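Local coordinates for protein leucine aminopeptidase (Fimbriiglobus ruber, PDB 7D1B) that probably works as a zinc-dependent glutaminyl cyclase of the M28 peptidase family, turning N-terminal glutamine of peptides into pyroglutamate, at residues Y131-A136 and F150-D155; H138-T143 and W308-D313; G186-L191 and D202-G207. One frame throughout, in Å; residues are numbered along the deposited sequence.

Contact 1. Residues Y131-A136 and F150-D155. With ZN (zinc ion), chain B.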
loop_
_atom_site.group_PDB
_atom_site.type_symbol
_atom_site.label_atom_id
_atom_site.label_comp_id
_atom_site.label_asym_id
_atom_site.label_seq_id
_atom_site.Cartn_x
_atom_site.Cartn_y
_atom_site.Cartn_z
ATOM N N TYR A 131 -6.231 -2.253 1.903
ATOM C CA TYR A 131 -6.656 -2.065 3.281
ATOM C C TYR A 131 -7.767 -3.018 3.704
ATOM O O TYR A 131 -8.171 -2.978 4.868
ATOM C CB TYR A 131 -6.976 -0.597 3.630
ATOM C CG TYR A 131 -8.270 0.010 3.108
ATOM C CD1 TYR A 131 -8.848 -0.358 1.892
ATOM C CD2 TYR A 131 -8.884 1.009 3.832
ATOM C CE1 TYR A 131 -10.030 0.251 1.441
ATOM C CE2 TYR A 131 -10.050 1.615 3.395
ATOM C CZ TYR A 131 -10.624 1.235 2.202
ATOM O OH TYR A 131 -11.783 1.862 1.805
ATOM N N ASP A 132 -8.260 -3.883 2.819
ATOM C CA ASP A 132 -9.065 -5.005 3.282
ATOM C C ASP A 132 -8.155 -6.019 3.961
ATOM O O ASP A 132 -6.964 -6.096 3.675
ATOM C CB ASP A 132 -9.819 -5.649 2.118
ATOM C CG ASP A 132 -8.886 -6.309 1.110
ATOM O OD1 ASP A 132 -7.919 -5.651 0.636
ATOM O OD2 ASP A 132 -9.136 -7.484 0.758
ATOM N N THR A 133 -8.708 -6.802 4.874
ATOM C CA THR A 133 -7.935 -7.873 5.490
ATOM C C THR A 133 -8.460 -9.216 5.012
ATOM O O THR A 133 -9.670 -9.404 4.822
ATOM C CB THR A 133 -7.889 -7.781 7.020
ATOM O OG1 THR A 133 -9.210 -7.871 7.579
ATOM C CG2 THR A 133 -7.230 -6.473 7.467
ATOM N N ARG A 134 -7.547 -10.152 4.821
ATOM C CA ARG A 134 -7.915 -11.468 4.326
ATOM C C ARG A 134 -8.854 -12.149 5.322
ATOM O O ARG A 134 -8.660 -12.033 6.536
ATOM C CB ARG A 134 -6.652 -12.305 4.182
ATOM C CG ARG A 134 -6.812 -13.522 3.307
ATOM C CD ARG A 134 -5.485 -14.273 3.205
ATOM N NE ARG A 134 -5.627 -15.479 2.411
ATOM C CZ ARG A 134 -5.338 -15.602 1.119
ATOM N NH1 ARG A 134 -5.569 -16.767 0.514
ATOM N NH2 ARG A 134 -4.860 -14.577 0.422
ATOM N N PRO A 135 -9.871 -12.877 4.855
ATOM C CA PRO A 135 -10.833 -13.452 5.809
ATOM C C PRO A 135 -10.220 -14.438 6.781
ATOM O O PRO A 135 -10.738 -14.578 7.895
ATOM C CB PRO A 135 -11.896 -14.092 4.904
ATOM C CG PRO A 135 -11.861 -13.214 3.660
ATOM C CD PRO A 135 -10.379 -12.926 3.470
ATOM N N ALA A 136 -9.148 -15.125 6.401
ATOM C CA ALA A 136 -8.548 -16.124 7.270
ATOM C C ALA A 136 -7.043 -16.126 7.068
ATOM O O ALA A 136 -6.542 -15.770 5.993
ATOM C CB ALA A 136 -9.095 -17.534 6.986
ATOM N N PHE A 150 -8.027 -12.588 11.897
ATOM C CA PHE A 150 -6.702 -12.372 11.323
ATOM C C PHE A 150 -6.432 -10.865 11.276
ATOM O O PHE A 150 -7.106 -10.128 10.539
ATOM C CB PHE A 150 -6.634 -13.016 9.936
ATOM C CG PHE A 150 -5.380 -12.690 9.170
ATOM C CD1 PHE A 150 -4.114 -12.915 9.712
ATOM C CD2 PHE A 150 -5.466 -12.155 7.900
ATOM C CE1 PHE A 150 -2.952 -12.599 8.987
ATOM C CE2 PHE A 150 -4.312 -11.851 7.165
ATOM C CZ PHE A 150 -3.050 -12.060 7.723
ATOM N N ALA A 151 -5.441 -10.405 12.057
ATOM C CA ALA A 151 -5.190 -8.976 12.215
ATOM C C ALA A 151 -4.439 -8.372 11.041
ATOM O O ALA A 151 -4.543 -7.161 10.813
ATOM C CB ALA A 151 -4.370 -8.731 13.483
ATOM N N SER A 152 -3.645 -9.160 10.325
ATOM C CA SER A 152 -3.022 -8.674 9.090
ATOM C C SER A 152 -2.178 -7.407 9.315
ATOM O O SER A 152 -2.205 -6.493 8.504
ATOM C CB SER A 152 -4.105 -8.427 8.029
ATOM O OG SER A 152 -3.576 -8.351 6.731
ATOM N N ALA A 153 -1.411 -7.347 10.412
ATOM C CA ALA A 153 -0.770 -6.080 10.783
ATOM C C ALA A 153 0.199 -5.574 9.717
ATOM O O ALA A 153 0.238 -4.372 9.437
ATOM C CB ALA A 153 -0.029 -6.223 12.102
ATOM N N ASN A 154 1.014 -6.456 9.146
ATOM C CA ASN A 154 2.021 -6.067 8.165
ATOM C C ASN A 154 1.511 -6.178 6.732
ATOM O O ASN A 154 2.301 -6.096 5.796
ATOM C CB ASN A 154 3.263 -6.943 8.344
ATOM C CG ASN A 154 4.504 -6.383 7.654
ATOM O OD1 ASN A 154 4.701 -5.160 7.561
ATOM N ND2 ASN A 154 5.363 -7.281 7.182
ATOM N N ASP A 155 0.215 -6.376 6.543
ATOM C CA ASP A 155 -0.327 -6.787 5.255
ATOM C C ASP A 155 -1.520 -5.877 4.988
ATOM O O ASP A 155 -2.633 -6.115 5.472
ATOM C CB ASP A 155 -0.664 -8.265 5.375
ATOM C CG ASP A 155 -1.147 -8.887 4.085
ATOM O OD1 ASP A 155 -1.445 -8.172 3.105
ATOM O OD2 ASP A 155 -1.262 -10.154 4.059
HETATM ZN ZN ZN B . -2.043 -10.922 2.430
HETATM O O HOH W 1 -5.249 -4.572 5.277
HETATM O O HOH W 2 -9.101 -10.416 8.649
HETATM O O HOH W 3 -4.907 -9.145 4.482
HETATM O O HOH W 4 -10.368 -12.500 10.061
HETATM O O HOH W 5 -0.448 -10.783 1.060
#

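Contact 2. Residues H138-T143 and W308-D313. With ZN (zinc ion), chain B.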
loop_
_atom_site.group_PDB
_atom_site.type_symbol
_atom_site.label_atom_id
_atom_site.label_comp_id
_atom_site.label_asym_id
_atom_site.label_seq_id
_atom_site.Cartn_x
_atom_site.Cartn_y
_atom_site.Cartn_z
ATOM N N HIS A 138 -4.678 -18.073 6.069
ATOM C CA HIS A 138 -4.684 -19.333 5.329
ATOM C C HIS A 138 -3.345 -20.063 5.317
ATOM O O HIS A 138 -3.309 -21.214 4.861
ATOM C CB HIS A 138 -5.151 -19.125 3.892
ATOM C CG HIS A 138 -6.624 -18.922 3.758
ATOM N ND1 HIS A 138 -7.161 -17.809 3.149
ATOM C CD2 HIS A 138 -7.668 -19.699 4.129
ATOM C CE1 HIS A 138 -8.481 -17.917 3.140
ATOM N NE2 HIS A 138 -8.814 -19.049 3.739
ATOM N N GLN A 139 -2.249 -19.450 5.786
ATOM C CA GLN A 139 -1.011 -20.211 5.914
ATOM C C GLN A 139 -0.957 -21.040 7.190
ATOM O O GLN A 139 -0.048 -21.867 7.334
ATOM C CB GLN A 139 0.224 -19.314 5.788
ATOM C CG GLN A 139 0.432 -18.811 4.374
ATOM C CD GLN A 139 0.804 -19.908 3.406
ATOM O OE1 GLN A 139 1.737 -20.660 3.645
ATOM N NE2 GLN A 139 0.072 -20.000 2.301
ATOM N N GLU A 140 -1.916 -20.864 8.099
ATOM C CA GLU A 140 -1.992 -21.742 9.261
ATOM C C GLU A 140 -2.295 -23.160 8.794
ATOM O O GLU A 140 -3.221 -23.378 8.005
ATOM C CB GLU A 140 -3.106 -21.260 10.192
ATOM C CG GLU A 140 -2.856 -19.908 10.847
ATOM C CD GLU A 140 -1.839 -19.945 11.972
ATOM O OE1 GLU A 140 -1.465 -21.046 12.424
ATOM O OE2 GLU A 140 -1.417 -18.852 12.400
ATOM N N THR A 141 -1.511 -24.131 9.279
ATOM C CA THR A 141 -1.694 -25.510 8.833
ATOM C C THR A 141 -2.794 -26.242 9.593
ATOM O O THR A 141 -3.260 -27.286 9.123
ATOM C CB THR A 141 -0.372 -26.280 8.894
ATOM O OG1 THR A 141 0.170 -26.211 10.219
ATOM C CG2 THR A 141 0.623 -25.681 7.913
ATOM N N ASP A 142 -3.214 -25.733 10.750
ATOM C CA ASP A 142 -4.404 -26.235 11.433
ATOM C C ASP A 142 -5.577 -25.378 10.973
ATOM O O ASP A 142 -5.659 -24.197 11.321
ATOM C CB ASP A 142 -4.220 -26.153 12.946
ATOM C CG ASP A 142 -5.410 -26.706 13.723
ATOM O OD1 ASP A 142 -6.488 -26.931 13.132
ATOM O OD2 ASP A 142 -5.262 -26.938 14.940
ATOM N N THR A 143 -6.485 -25.964 10.190
ATOM C CA THR A 143 -7.570 -25.178 9.617
ATOM C C THR A 143 -8.570 -24.687 10.660
ATOM O O THR A 143 -9.357 -23.781 10.361
ATOM C CB THR A 143 -8.258 -25.927 8.476
ATOM O OG1 THR A 143 -8.825 -27.145 8.971
ATOM C CG2 THR A 143 -7.253 -26.241 7.376
ATOM N N TRP A 308 3.544 -14.067 7.304
ATOM C CA TRP A 308 2.596 -13.892 6.208
ATOM C C TRP A 308 1.424 -14.862 6.323
ATOM O O TRP A 308 1.612 -16.085 6.350
ATOM C CB TRP A 308 3.350 -14.143 4.916
ATOM C CG TRP A 308 2.520 -13.997 3.675
ATOM C CD1 TRP A 308 1.871 -12.878 3.234
ATOM C CD2 TRP A 308 2.282 -15.016 2.695
ATOM N NE1 TRP A 308 1.253 -13.142 2.034
ATOM C CE2 TRP A 308 1.493 -14.442 1.678
ATOM C CE3 TRP A 308 2.673 -16.356 2.574
ATOM C CZ2 TRP A 308 1.067 -15.170 0.558
ATOM C CZ3 TRP A 308 2.247 -17.078 1.468
ATOM C CH2 TRP A 308 1.463 -16.479 0.474
ATOM N N HIS A 309 0.218 -14.301 6.401
ATOM C CA HIS A 309 -1.018 -15.081 6.471
ATOM C C HIS A 309 -1.030 -16.056 7.649
ATOM O O HIS A 309 -1.672 -17.115 7.584
ATOM C CB HIS A 309 -1.331 -15.738 5.124
ATOM C CG HIS A 309 -1.606 -14.724 4.056
ATOM N ND1 HIS A 309 -1.782 -15.043 2.726
ATOM C CD2 HIS A 309 -1.751 -13.375 4.143
ATOM C CE1 HIS A 309 -1.981 -13.923 2.040
ATOM N NE2 HIS A 309 -1.999 -12.903 2.878
ATOM N N LEU A 310 -0.360 -15.681 8.743
ATOM C CA LEU A 310 -0.431 -16.377 10.021
ATOM C C LEU A 310 -1.094 -15.479 11.052
ATOM O O LEU A 310 -1.037 -14.247 10.960
ATOM C CB LEU A 310 0.957 -16.793 10.538
ATOM C CG LEU A 310 1.713 -17.760 9.632
ATOM C CD1 LEU A 310 3.105 -18.057 10.206
ATOM C CD2 LEU A 310 0.940 -19.065 9.449
ATOM N N LEU A 311 -1.691 -16.109 12.072
ATOM C CA LEU A 311 -2.322 -15.338 13.139
ATOM C C LEU A 311 -1.325 -14.473 13.892
ATOM O O LEU A 311 -1.734 -13.511 14.559
ATOM C CB LEU A 311 -3.044 -16.264 14.113
ATOM C CG LEU A 311 -4.243 -16.978 13.490
ATOM C CD1 LEU A 311 -4.746 -18.070 14.417
ATOM C CD2 LEU A 311 -5.356 -15.982 13.179
ATOM N N SER A 312 -0.034 -14.789 13.798
ATOM C CA SER A 312 1.022 -14.008 14.420
ATOM C C SER A 312 1.388 -12.739 13.640
ATOM O O SER A 312 2.320 -12.043 14.046
ATOM C CB SER A 312 2.242 -14.909 14.635
ATOM O OG SER A 312 2.572 -15.575 13.421
ATOM N N ASP A 313 0.678 -12.403 12.565
ATOM C CA ASP A 313 0.895 -11.133 11.867
ATOM C C ASP A 313 0.158 -10.033 12.633
ATOM O O ASP A 313 -0.945 -9.613 12.275
ATOM C CB ASP A 313 0.415 -11.240 10.419
ATOM C CG ASP A 313 0.651 -9.968 9.618
ATOM O OD1 ASP A 313 1.426 -9.095 10.076
ATOM O OD2 ASP A 313 0.046 -9.839 8.521
HETATM ZN ZN ZN B . -2.043 -10.922 2.430
HETATM O O HOH W 6 0.280 -18.083 14.350
HETATM O O HOH W 5 -0.448 -10.783 1.060
#

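Contact 3. Residues G186-L191 and D202-G207. With ZN (zinc ion), chain B.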
loop_
_atom_site.group_PDB
_atom_site.type_symbol
_atom_site.label_atom_id
_atom_site.label_comp_id
_atom_site.label_asym_id
_atom_site.label_seq_id
_atom_site.Cartn_x
_atom_site.Cartn_y
_atom_site.Cartn_z
ATOM N N GLY A 186 -10.548 -4.957 -1.404
ATOM C CA GLY A 186 -10.732 -6.190 -2.144
ATOM C C GLY A 186 -9.479 -6.740 -2.784
ATOM O O GLY A 186 -9.560 -7.417 -3.818
ATOM N N GLU A 187 -8.307 -6.500 -2.184
ATOM C CA GLU A 187 -7.119 -7.162 -2.711
ATOM C C GLU A 187 -7.190 -8.664 -2.486
ATOM O O GLU A 187 -6.793 -9.440 -3.356
ATOM C CB GLU A 187 -5.838 -6.614 -2.097
ATOM C CG GLU A 187 -4.592 -7.176 -2.782
ATOM C CD GLU A 187 -3.772 -8.030 -1.902
ATOM O OE1 GLU A 187 -3.799 -7.856 -0.669
ATOM O OE2 GLU A 187 -3.084 -8.896 -2.468
ATOM N N GLU A 188 -7.658 -9.090 -1.316
ATOM C CA GLU A 188 -7.630 -10.507 -0.979
ATOM C C GLU A 188 -8.835 -10.875 -0.115
ATOM O O GLU A 188 -8.720 -11.403 1.001
ATOM C CB GLU A 188 -6.277 -10.937 -0.413
ATOM C CG GLU A 188 -5.812 -10.216 0.822
ATOM C CD GLU A 188 -4.455 -10.744 1.261
ATOM O OE1 GLU A 188 -4.021 -11.823 0.744
ATOM O OE2 GLU A 188 -3.777 -10.093 2.101
ATOM N N TYR A 189 -10.018 -10.656 -0.693
ATOM C CA TYR A 189 -11.286 -11.081 -0.112
ATOM C C TYR A 189 -11.476 -12.568 -0.416
ATOM O O TYR A 189 -12.362 -12.983 -1.169
ATOM C CB TYR A 189 -12.395 -10.206 -0.685
ATOM C CG TYR A 189 -13.786 -10.523 -0.197
ATOM C CD1 TYR A 189 -14.098 -10.489 1.152
ATOM C CD2 TYR A 189 -14.795 -10.844 -1.098
ATOM C CE1 TYR A 189 -15.384 -10.784 1.600
ATOM C CE2 TYR A 189 -16.084 -11.128 -0.663
ATOM C CZ TYR A 189 -16.374 -11.088 0.696
ATOM O OH TYR A 189 -17.640 -11.351 1.174
ATOM N N ILE A 190 -10.588 -13.380 0.152
ATOM C CA ILE A 190 -10.468 -14.784 -0.229
ATOM C C ILE A 190 -11.264 -15.624 0.761
ATOM O O ILE A 190 -10.811 -15.897 1.882
ATOM C CB ILE A 190 -9.008 -15.235 -0.307
ATOM C CG1 ILE A 190 -8.188 -14.316 -1.219
ATOM C CG2 ILE A 190 -8.939 -16.708 -0.754
ATOM C CD1 ILE A 190 -8.742 -14.103 -2.638
ATOM N N LEU A 191 -12.460 -16.043 0.345
ATOM C CA LEU A 191 -13.276 -16.933 1.156
ATOM C C LEU A 191 -12.967 -18.386 0.856
ATOM O O LEU A 191 -13.017 -19.227 1.760
ATOM C CB LEU A 191 -14.763 -16.614 0.937
ATOM C CG LEU A 191 -15.155 -15.185 1.353
ATOM C CD1 LEU A 191 -16.546 -14.808 0.846
ATOM C CD2 LEU A 191 -15.073 -15.009 2.869
ATOM N N ASP A 202 -10.598 -18.124 -4.995
ATOM C CA ASP A 202 -11.116 -16.775 -5.171
ATOM C C ASP A 202 -10.146 -15.803 -5.843
ATOM O O ASP A 202 -8.923 -16.009 -5.887
ATOM C CB ASP A 202 -11.681 -16.262 -3.856
ATOM C CG ASP A 202 -13.053 -16.820 -3.548
ATOM O OD1 ASP A 202 -13.737 -17.296 -4.487
ATOM O OD2 ASP A 202 -13.446 -16.784 -2.360
ATOM N N LYS A 203 -10.723 -14.711 -6.352
ATOM C CA LYS A 203 -10.031 -13.700 -7.142
ATOM C C LYS A 203 -9.426 -12.603 -6.274
ATOM O O LYS A 203 -10.034 -12.162 -5.297
ATOM C CB LYS A 203 -11.052 -13.077 -8.102
ATOM C CG LYS A 203 -10.495 -11.960 -8.959
ATOM C CD LYS A 203 -11.478 -11.508 -10.041
ATOM C CE LYS A 203 -11.100 -10.121 -10.600
ATOM N NZ LYS A 203 -9.712 -10.071 -11.156
ATOM N N TYR A 204 -8.255 -12.127 -6.688
ATOM C CA TYR A 204 -7.517 -11.038 -6.059
ATOM C C TYR A 204 -7.688 -9.739 -6.845
ATOM O O TYR A 204 -8.046 -9.739 -8.027
ATOM C CB TYR A 204 -6.024 -11.390 -6.030
ATOM C CG TYR A 204 -5.640 -12.466 -5.061
ATOM C CD1 TYR A 204 -5.938 -13.802 -5.300
ATOM C CD2 TYR A 204 -4.909 -12.145 -3.919
ATOM C CE1 TYR A 204 -5.546 -14.794 -4.398
ATOM C CE2 TYR A 204 -4.520 -13.112 -3.019
ATOM C CZ TYR A 204 -4.827 -14.435 -3.264
ATOM O OH TYR A 204 -4.407 -15.367 -2.341
ATOM N N PHE A 205 -7.392 -8.624 -6.172
ATOM C CA PHE A 205 -7.098 -7.347 -6.831
ATOM C C PHE A 205 -8.319 -6.595 -7.356
ATOM O O PHE A 205 -8.193 -5.810 -8.305
ATOM C CB PHE A 205 -6.025 -7.462 -7.938
ATOM C CG PHE A 205 -4.842 -8.283 -7.528
ATOM C CD1 PHE A 205 -4.193 -8.036 -6.315
ATOM C CD2 PHE A 205 -4.395 -9.329 -8.323
ATOM C CE1 PHE A 205 -3.134 -8.823 -5.911
ATOM C CE2 PHE A 205 -3.320 -10.123 -7.930
ATOM C CZ PHE A 205 -2.700 -9.881 -6.725
ATOM N N PHE A 206 -9.486 -6.736 -6.722
ATOM C CA PHE A 206 -10.652 -6.002 -7.214
ATOM C C PHE A 206 -10.436 -4.495 -7.184
ATOM O O PHE A 206 -10.804 -3.789 -8.130
ATOM C CB PHE A 206 -11.884 -6.344 -6.391
ATOM C CG PHE A 206 -12.452 -7.709 -6.656
ATOM C CD1 PHE A 206 -13.051 -8.004 -7.879
ATOM C CD2 PHE A 206 -12.447 -8.679 -5.659
ATOM C CE1 PHE A 206 -13.624 -9.264 -8.109
ATOM C CE2 PHE A 206 -13.024 -9.922 -5.886
ATOM C CZ PHE A 206 -13.606 -10.204 -7.102
ATOM N N GLY A 207 -9.868 -3.977 -6.091
ATOM C CA GLY A 207 -9.732 -2.534 -5.937
ATOM C C GLY A 207 -8.720 -1.915 -6.880
ATOM O O GLY A 207 -8.987 -0.880 -7.497
HETATM ZN ZN ZN B . -2.043 -10.922 2.430
HETATM O O HOH W 7 -10.221 -10.132 -3.442
HETATM O O HOH W 5 -0.448 -10.783 1.060
#

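Contact 1. Residues Y131-A136 and F150-D155
Thr133 and Arg134 pack on Phe150 and Ser152 in a buried loop-to-loop contact, made where the chain leaves strand 123-130 and where it prepares to enter helix 153-167. It is held by carbon packing and bridging waters; the two segments share no direct hydrogen bond. The methyl CG2 of Thr133 lies 3.7 Å from Ser152 CB. Beside it, Arg134 uses only the base of its side chain, CB standing 3.8 Å from Phe150 CE2. The backbone oxygen Arg134 O comes in at the edge of the Phe150 ring, in its plane, 3.5 Å from CD2. Phe150 CG is anti to the backbone N (chi1 172°), which lays the ring back over its own loop, with Ser152 N above one face near the centre. Such a loop, connecting strand 123-130 to helix 153-167, is where the M28 fold carries metal ligands, and here Asp155, at the weakly bonded beginning of that helix, binds the zinc ion through OD2 at 2.0 Å. Ser152 braces that turn: its OG donates to Asp155 O at 2.7 Å, in the carbonyl plane on a lone pair (C=O...donor angle 130°). One water donates to the same Ser152 OG while accepting from Arg134 N at 2.8 Å. A second water accepts from Thr133 OG1 and donates to both Arg134 O and Phe150 O, so three polar groups of the seam are satisfied through one molecule. Thr133 OG1 also bonds Arg67 N, and the guanidinium of Arg134 runs on to a salt bridge with Glu188.

Contact 2. Residues H138-T143 and W308-D313
Gln139 and Glu140 clasp the loop His309-Leu311 at two points, one through the backbone and one through a carboxylate. In the tight part, Gln139 N donates to His309 O at 3.0 Å, a bent bond (N-H...O 142°) whose donor is tilted out of the carbonyl plane. Around it the carbons close in: Gln139 CG reaches His309 CB at 3.6 Å, and the methyl Leu310 CD2 presses against the peptide carbon Gln139 C at 3.5 Å. Glu140 makes the second grip. With its chain bent at chi2 (-75°), the carboxylate folds back so that OE2 takes Leu311 N at 2.8 Å, nearly straight, through the anti lone pair. That donor, Leu311 N, belongs to the second residue of the type I turn from Leu310 to Asp313, and Leu311 CB and CG pack beside the same oxygen.

The looser margin faces water. The amide of Gln139 leans on Trp308, CD lying 3.7 Å from CZ3, with amide and indole planes 23° apart; the approach is oblique and the residue exposed. Glu140 OE2 also accepts a hydrogen bond from a water, which in turn has a weak bond from Ser312 N. A glycerol, probably from the crystallisation liquor, bonds His138 O and Glu140 O.

On the inner side Trp308 NE1 stands over the centre of the His309 ring and donates to the zinc-bound water at 3.1 Å, while His309 NE2 holds the zinc ion at 2.0 Å. A tryptophan just before the histidine that completes a one-zinc site with Asp155 and Glu188 is consistent with the active site of mammalian-type glutaminyl cyclases.

Contact 3. Residues G186-L191 and D202-G207
Residues Gly186-Ile190 and Asp202-Phe206 run antiparallel, closest at Glu187 and Phe205, where the CA atoms are 4.1 Å apart, without forming regular strands. Phe205 N donates to Glu187 O at 3.0 Å, and Phe206 N, in the first turn of helix 206-218, donates to Gly186 O from above the carbonyl plane. Gly186 has a positive phi (61°), and a CB there would sit tight against Phe206 CB. A water donates to Gly186 O and Lys203 O while accepting from Tyr189 N.

Tyr204 touches Glu187, Glu188 and Ile190. Ile190 CD1 sits over one face of its ring, 3.9 Å from the centroid and 17° off the normal, a CH-pi contact. Glu188 CB approaches obliquely, 3.8 Å from Tyr204 CE2, and Glu187 O lies 3.2 Å from Tyr204 CA in a CA-H...O contact. Glu187 turns alongside Phe205, OE2 reaching CE1 at 3.4 Å, with carboxylate and ring planes 23° apart. At the far end Asp202 OD2 accepts Leu191 N through its anti lone pair, and it has further donors in Asp192 N and Ser103 OG.

The hydroxyl of Tyr204 bonds Arg134 NH2, which in turn salt-bridges Glu188 OE1. With an alanine in place of Tyr204, Ile190 CD1 would probably lose the ring face it rests on and Arg134 NH2 its hydroxyl partner, leaving the guanidinium less firmly fixed on that side. Glu188 itself extends beyond CG to put OE2 1.9 Å from the zinc ion. This chemistry is consistent with a first-shell carboxylate shared between the metal and the arginine, with Arg134 in the second shell and the Tyr204 hydroxyl behind it, probably fixing the arginine's place.

In the fold
The three contacts each hand one ligand to the same zinc ion: Asp155 from contact 1, His309 from contact 2 and Glu188 from contact 3, with a single water filling the fourth place. Centres of contacts 1 and 2 lie about 11 Å apart, those of 1 and 3 about 12 Å, and those of 2 and 3 about 17 Å, which puts contact 1 in the middle. Asp313 OD1 approaches Asn154 N at 2.8 Å, probably a hydrogen bond, and ties contact 2 to contact 1. Arg134 NH2 meets Glu188 OE1 at 2.9 Å, joining contact 1 to contact 3. In sequence, contact 3 is nested within the long loop that contact 2 closes.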